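Long-range contacts in calreticulin, putative (PDB 5HCF), which is probably an endoplasmic reticulum chaperone whose globular domain, built on a legume-lectin fold, binds carbohydrate and peptide: residues 71-76 with 107-112; 85-90 with 213-218. One frame throughout, in Å; residues are numbered along the deposited sequence.

Interaction 1 of 2, residues 71-76 with 107-112; sequences VSFSVK and LMFGPD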
loop_
_atom_site.group_PDB
_atom_site.type_symbol
_atom_site.label_atom_id
_atom_site.label_comp_id
_atom_site.label_asym_id
_atom_site.label_seq_id
_atom_site.Cartn_x
_atom_site.Cartn_y
_atom_site.Cartn_z
ATOM N N VAL A 71 -2.253 -7.691 -2.630
ATOM C CA VAL A 71 -2.700 -6.317 -2.416
ATOM C C VAL A 71 -2.162 -5.414 -3.515
ATOM O O VAL A 71 -0.977 -5.457 -3.841
ATOM C CB VAL A 71 -2.240 -5.761 -1.047
ATOM C CG1 VAL A 71 -3.085 -4.556 -0.646
ATOM C CG2 VAL A 71 -2.307 -6.837 0.016
ATOM N N SER A 72 -3.033 -4.594 -4.086
ATOM C CA SER A 72 -2.619 -3.673 -5.131
ATOM C C SER A 72 -3.362 -2.348 -5.019
ATOM O O SER A 72 -4.533 -2.313 -4.629
ATOM C CB SER A 72 -2.848 -4.296 -6.508
ATOM O OG SER A 72 -2.163 -3.569 -7.511
ATOM N N PHE A 73 -2.668 -1.260 -5.340
ATOM C CA PHE A 73 -3.282 0.058 -5.419
ATOM C C PHE A 73 -2.337 0.994 -6.153
ATOM O O PHE A 73 -1.154 0.690 -6.307
ATOM C CB PHE A 73 -3.611 0.604 -4.028
ATOM C CG PHE A 73 -2.418 1.157 -3.292
ATOM C CD1 PHE A 73 -1.530 0.309 -2.643
ATOM C CD2 PHE A 73 -2.189 2.526 -3.239
ATOM C CE1 PHE A 73 -0.435 0.814 -1.963
ATOM C CE2 PHE A 73 -1.098 3.035 -2.556
ATOM C CZ PHE A 73 -0.220 2.180 -1.920
ATOM N N SER A 74 -2.860 2.125 -6.612
ATOM C CA SER A 74 -2.035 3.110 -7.299
ATOM C C SER A 74 -2.087 4.460 -6.591
ATOM O O SER A 74 -3.102 4.820 -5.997
ATOM C CB SER A 74 -2.477 3.263 -8.756
ATOM O OG SER A 74 -3.823 3.701 -8.835
ATOM N N VAL A 75 -0.977 5.192 -6.646
ATOM C CA VAL A 75 -0.941 6.583 -6.195
ATOM C C VAL A 75 -0.348 7.454 -7.289
ATOM O O VAL A 75 0.629 7.072 -7.932
ATOM C CB VAL A 75 -0.101 6.771 -4.926
ATOM C CG1 VAL A 75 -0.595 7.978 -4.143
ATOM C CG2 VAL A 75 -0.148 5.531 -4.082
ATOM N N LYS A 76 -0.927 8.630 -7.487
ATOM C CA LYS A 76 -0.383 9.578 -8.446
ATOM C C LYS A 76 0.012 10.855 -7.722
ATOM O O LYS A 76 -0.841 11.554 -7.181
ATOM C CB LYS A 76 -1.394 9.877 -9.555
ATOM C CG LYS A 76 -0.872 10.835 -10.615
ATOM C CD LYS A 76 -1.990 11.421 -11.471
ATOM C CE LYS A 76 -1.427 12.075 -12.722
ATOM N NZ LYS A 76 -2.347 13.099 -13.273
ATOM N N LEU A 107 -0.637 -4.720 7.897
ATOM C CA LEU A 107 0.234 -4.316 6.804
ATOM C C LEU A 107 0.198 -2.812 6.536
ATOM O O LEU A 107 -0.870 -2.198 6.488
ATOM C CB LEU A 107 -0.142 -5.074 5.523
ATOM C CG LEU A 107 0.645 -4.768 4.240
ATOM C CD1 LEU A 107 2.059 -5.350 4.287
ATOM C CD2 LEU A 107 -0.103 -5.260 3.003
ATOM N N MET A 108 1.382 -2.229 6.381
ATOM C CA MET A 108 1.517 -0.866 5.884
ATOM C C MET A 108 2.325 -0.920 4.596
ATOM O O MET A 108 3.494 -1.317 4.600
ATOM C CB MET A 108 2.186 0.040 6.915
ATOM C CG MET A 108 2.479 1.443 6.407
ATOM S SD MET A 108 2.979 2.568 7.728
ATOM C CE MET A 108 4.246 3.528 6.897
ATOM N N PHE A 109 1.697 -0.524 3.494
ATOM C CA PHE A 109 2.251 -0.778 2.169
ATOM C C PHE A 109 2.076 0.405 1.216
ATOM O O PHE A 109 0.960 0.882 1.011
ATOM C CB PHE A 109 1.587 -2.040 1.598
ATOM C CG PHE A 109 1.977 -2.360 0.186
ATOM C CD1 PHE A 109 3.305 -2.481 -0.175
ATOM C CD2 PHE A 109 0.999 -2.552 -0.784
ATOM C CE1 PHE A 109 3.654 -2.775 -1.477
ATOM C CE2 PHE A 109 1.340 -2.849 -2.084
ATOM C CZ PHE A 109 2.669 -2.962 -2.433
ATOM N N GLY A 110 3.182 0.881 0.647
ATOM C CA GLY A 110 3.125 1.927 -0.360
ATOM C C GLY A 110 4.301 2.885 -0.320
ATOM O O GLY A 110 5.158 2.785 0.560
ATOM N N PRO A 111 4.349 3.827 -1.277
ATOM C CA PRO A 111 5.451 4.790 -1.395
ATOM C C PRO A 111 5.450 5.840 -0.290
ATOM O O PRO A 111 4.386 6.240 0.182
ATOM C CB PRO A 111 5.199 5.436 -2.762
ATOM C CG PRO A 111 3.723 5.337 -2.940
ATOM C CD PRO A 111 3.355 4.002 -2.351
ATOM N N ASP A 112 6.640 6.281 0.108
ATOM C CA ASP A 112 6.777 7.323 1.121
ATOM C C ASP A 112 8.038 8.120 0.829
ATOM O O ASP A 112 9.091 7.554 0.557
ATOM C CB ASP A 112 6.821 6.724 2.531
ATOM C CG ASP A 112 6.757 7.785 3.621
ATOM O OD1 ASP A 112 6.399 8.946 3.319
ATOM O OD2 ASP A 112 7.058 7.455 4.786
#
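In the core of the legume-lectin beta sandwich, the rings of F73 and F109 meet where the sheet of strand 69-76 packs over the sheet of strand 107-114. The axes of segments 71-76 and 107-109 approach to 9.9 Å, their directions 36° apart. No hydrogen bond crosses between the segments, so the layers are held here by packing, in which side chains also rest on backbone atoms of the other segment. F73 directs a ring edge at the face of F109 in an offset edge-to-face pair, with centroids 5.8 Å apart and planes at 82°. The nearest side-chain atoms of the pair are F73 CE1 and F109 CD2, 3.8 Å apart. The same CE1 lies 3.3 Å from F109 O, which approaches the F73 ring obliquely. With chi1 at 78°, F73 CG sits between its own backbone N and carbonyl carbon, and the ring reaches across to the corner at G110. There CZ comes within 3.7 Å of G110 CA, near the ring plane, where the glycine has no side chain to stand in the way. Around this pair, I227 and F224 of strand 223-230 pack on F73, while Y148 packs on F109 and P111. V71 CG2 meets L107 CD2 at 4.0 Å, and V75 CG2 meets P111 CG at 4.0 Å.

Interaction 2 of 2, residues 85-90 with 213-218; sequences GGYIKL and IDVWQV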
loop_
_atom_site.group_PDB
_atom_site.type_symbol
_atom_site.label_atom_id
_atom_site.label_comp_id
_atom_site.label_asym_id
_atom_site.label_seq_id
_atom_site.Cartn_x
_atom_site.Cartn_y
_atom_site.Cartn_z
ATOM N N GLY A 85 3.331 10.979 2.214
ATOM C CA GLY A 85 3.123 9.549 2.092
ATOM C C GLY A 85 2.084 9.200 1.044
ATOM O O GLY A 85 1.228 10.019 0.705
ATOM N N GLY A 86 2.160 7.977 0.532
ATOM C CA GLY A 86 1.188 7.485 -0.428
ATOM C C GLY A 86 0.958 6.002 -0.222
ATOM O O GLY A 86 0.737 5.251 -1.172
ATOM N N TYR A 87 1.002 5.584 1.038
ATOM C CA TYR A 87 0.856 4.178 1.385
ATOM C C TYR A 87 -0.488 3.905 2.054
ATOM O O TYR A 87 -1.078 4.795 2.668
ATOM C CB TYR A 87 1.993 3.749 2.311
ATOM C CG TYR A 87 2.175 4.662 3.504
ATOM C CD1 TYR A 87 1.427 4.480 4.667
ATOM C CD2 TYR A 87 3.087 5.709 3.470
ATOM C CE1 TYR A 87 1.588 5.318 5.764
ATOM C CE2 TYR A 87 3.255 6.549 4.559
ATOM C CZ TYR A 87 2.506 6.348 5.702
ATOM O OH TYR A 87 2.676 7.183 6.782
ATOM N N ILE A 88 -0.958 2.666 1.943
ATOM C CA ILE A 88 -2.209 2.256 2.575
ATOM C C ILE A 88 -1.942 1.261 3.701
ATOM O O ILE A 88 -0.832 0.734 3.827
ATOM C CB ILE A 88 -3.182 1.610 1.569
ATOM C CG1 ILE A 88 -2.690 0.210 1.184
ATOM C CG2 ILE A 88 -3.350 2.494 0.344
ATOM C CD1 ILE A 88 -3.663 -0.581 0.337
ATOM N N LYS A 89 -2.965 1.012 4.516
ATOM C CA LYS A 89 -2.863 0.056 5.613
ATOM C C LYS A 89 -4.006 -0.951 5.587
ATOM O O LYS A 89 -5.138 -0.613 5.238
ATOM C CB LYS A 89 -2.855 0.784 6.960
ATOM C CG LYS A 89 -1.655 1.700 7.186
ATOM C CD LYS A 89 -1.761 2.381 8.540
ATOM C CE LYS A 89 -0.457 3.029 8.945
ATOM N NZ LYS A 89 -0.566 3.671 10.283
ATOM N N LEU A 90 -3.705 -2.187 5.974
ATOM C CA LEU A 90 -4.732 -3.208 6.141
ATOM C C LEU A 90 -4.830 -3.552 7.626
ATOM O O LEU A 90 -3.834 -3.918 8.249
ATOM C CB LEU A 90 -4.413 -4.450 5.302
ATOM C CG LEU A 90 -4.083 -4.192 3.827
ATOM C CD1 LEU A 90 -3.761 -5.489 3.108
ATOM C CD2 LEU A 90 -5.226 -3.471 3.135
ATOM N N ILE A 213 -6.317 4.819 4.854
ATOM C CA ILE A 213 -5.272 5.706 4.378
ATOM C C ILE A 213 -4.895 6.663 5.490
ATOM O O ILE A 213 -5.675 7.531 5.879
ATOM C CB ILE A 213 -5.699 6.496 3.127
ATOM C CG1 ILE A 213 -5.725 5.572 1.908
ATOM C CG2 ILE A 213 -4.745 7.642 2.871
ATOM C CD1 ILE A 213 -6.478 6.133 0.720
ATOM N N ASP A 214 -3.689 6.479 6.008
ATOM C CA ASP A 214 -3.179 7.273 7.113
ATOM C C ASP A 214 -1.832 7.849 6.700
ATOM O O ASP A 214 -0.796 7.196 6.845
ATOM C CB ASP A 214 -3.052 6.412 8.371
ATOM C CG ASP A 214 -2.169 7.042 9.426
ATOM O OD1 ASP A 214 -2.220 8.279 9.590
ATOM O OD2 ASP A 214 -1.399 6.295 10.072
ATOM N N VAL A 215 -1.846 9.066 6.163
ATOM C CA VAL A 215 -0.616 9.669 5.652
ATOM C C VAL A 215 -0.484 11.134 6.036
ATOM O O VAL A 215 -1.471 11.804 6.326
ATOM C CB VAL A 215 -0.521 9.568 4.113
ATOM C CG1 VAL A 215 -0.573 8.125 3.673
ATOM C CG2 VAL A 215 -1.629 10.373 3.453
ATOM N N TRP A 216 0.754 11.617 6.035
ATOM C CA TRP A 216 1.049 13.034 6.179
ATOM C C TRP A 216 1.544 13.575 4.846
ATOM O O TRP A 216 2.351 12.934 4.176
ATOM C CB TRP A 216 2.093 13.264 7.280
ATOM C CG TRP A 216 2.854 14.557 7.153
ATOM C CD1 TRP A 216 4.070 14.740 6.558
ATOM C CD2 TRP A 216 2.444 15.845 7.626
ATOM N NE1 TRP A 216 4.445 16.058 6.636
ATOM C CE2 TRP A 216 3.463 16.760 7.287
ATOM C CE3 TRP A 216 1.315 16.315 8.306
ATOM C CZ2 TRP A 216 3.387 18.114 7.603
ATOM C CZ3 TRP A 216 1.242 17.659 8.619
ATOM C CH2 TRP A 216 2.270 18.543 8.267
ATOM N N GLN A 217 1.043 14.744 4.453
ATOM C CA GLN A 217 1.485 15.383 3.216
ATOM C C GLN A 217 1.775 16.867 3.393
ATOM O O GLN A 217 0.927 17.623 3.869
ATOM C CB GLN A 217 0.452 15.214 2.098
ATOM C CG GLN A 217 0.500 13.877 1.377
ATOM C CD GLN A 217 -0.245 13.920 0.055
ATOM O OE1 GLN A 217 -1.461 14.066 0.017
ATOM N NE2 GLN A 217 0.492 13.818 -1.039
ATOM N N VAL A 218 2.981 17.272 3.005
ATOM C CA VAL A 218 3.330 18.685 2.934
ATOM C C VAL A 218 2.743 19.275 1.657
ATOM O O VAL A 218 1.903 20.173 1.708
ATOM C CB VAL A 218 4.848 18.920 2.944
ATOM C CG1 VAL A 218 5.141 20.409 2.793
ATOM C CG2 VAL A 218 5.470 18.373 4.226
HETATM O O HOH W 1 -1.669 4.780 5.538
#
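One water between Y87 and D214 is gripped by three backbone groups, donating to Y87 O and to D214 O. It accepts from D214 N at 2.7 Å. It thereby bridges strand 208-217 to the irregular part of strand 83-91, two antiparallel neighbours in one sheet of the lectin fold. A direct backbone bond follows further along, where G85 N donates to W216 O (2.9 Å, 152° at the hydrogen). Between the water and this bond, V215 CG1 stands over the centre of the Y87 ring in a CH-pi contact, 4.0 Å from the centroid and only 8° off its normal. Y87 CE1 also lies 3.2 Å from D214 O, which comes to the ring obliquely. The outstretched chain of K89 carries NZ across to the carboxylate of D214. There NZ forms a 2.8 Å salt bridge with D214 OD2, which accepts through its anti lone pair, the one turned away from the other carboxylate oxygen. Y105 packs on K89, and an acetic acid molecule, probably from the crystallisation liquor, lies about 3 Å from the Y87 side chain. An aromatic ring beside a paired lysine and aspartate is consistent with the carbohydrate site of related calreticulins; the salt bridge probably holds both charged groups in place there.

After several earlier strands the chain runs through strand 69-76 in one sheet, then crosses to the other sheet as strand 83-91 and returns beside it as strand 107-114. Interaction 1 closes this shorter loop between layers, across the sandwich. Interaction 2 closes a much longer one, bringing strand 208-217 back beside strand 83-91 within a single sheet. Because 85-90 falls between 71-76 and 107-112, while 213-218 comes after both, the two closures cross. Segment 85-90 lies between 107-112 and 213-218 in their sheet, and probable backbone hydrogen bonds from I88 N to F109 O and from G86 N to P111 O couple the two contacts.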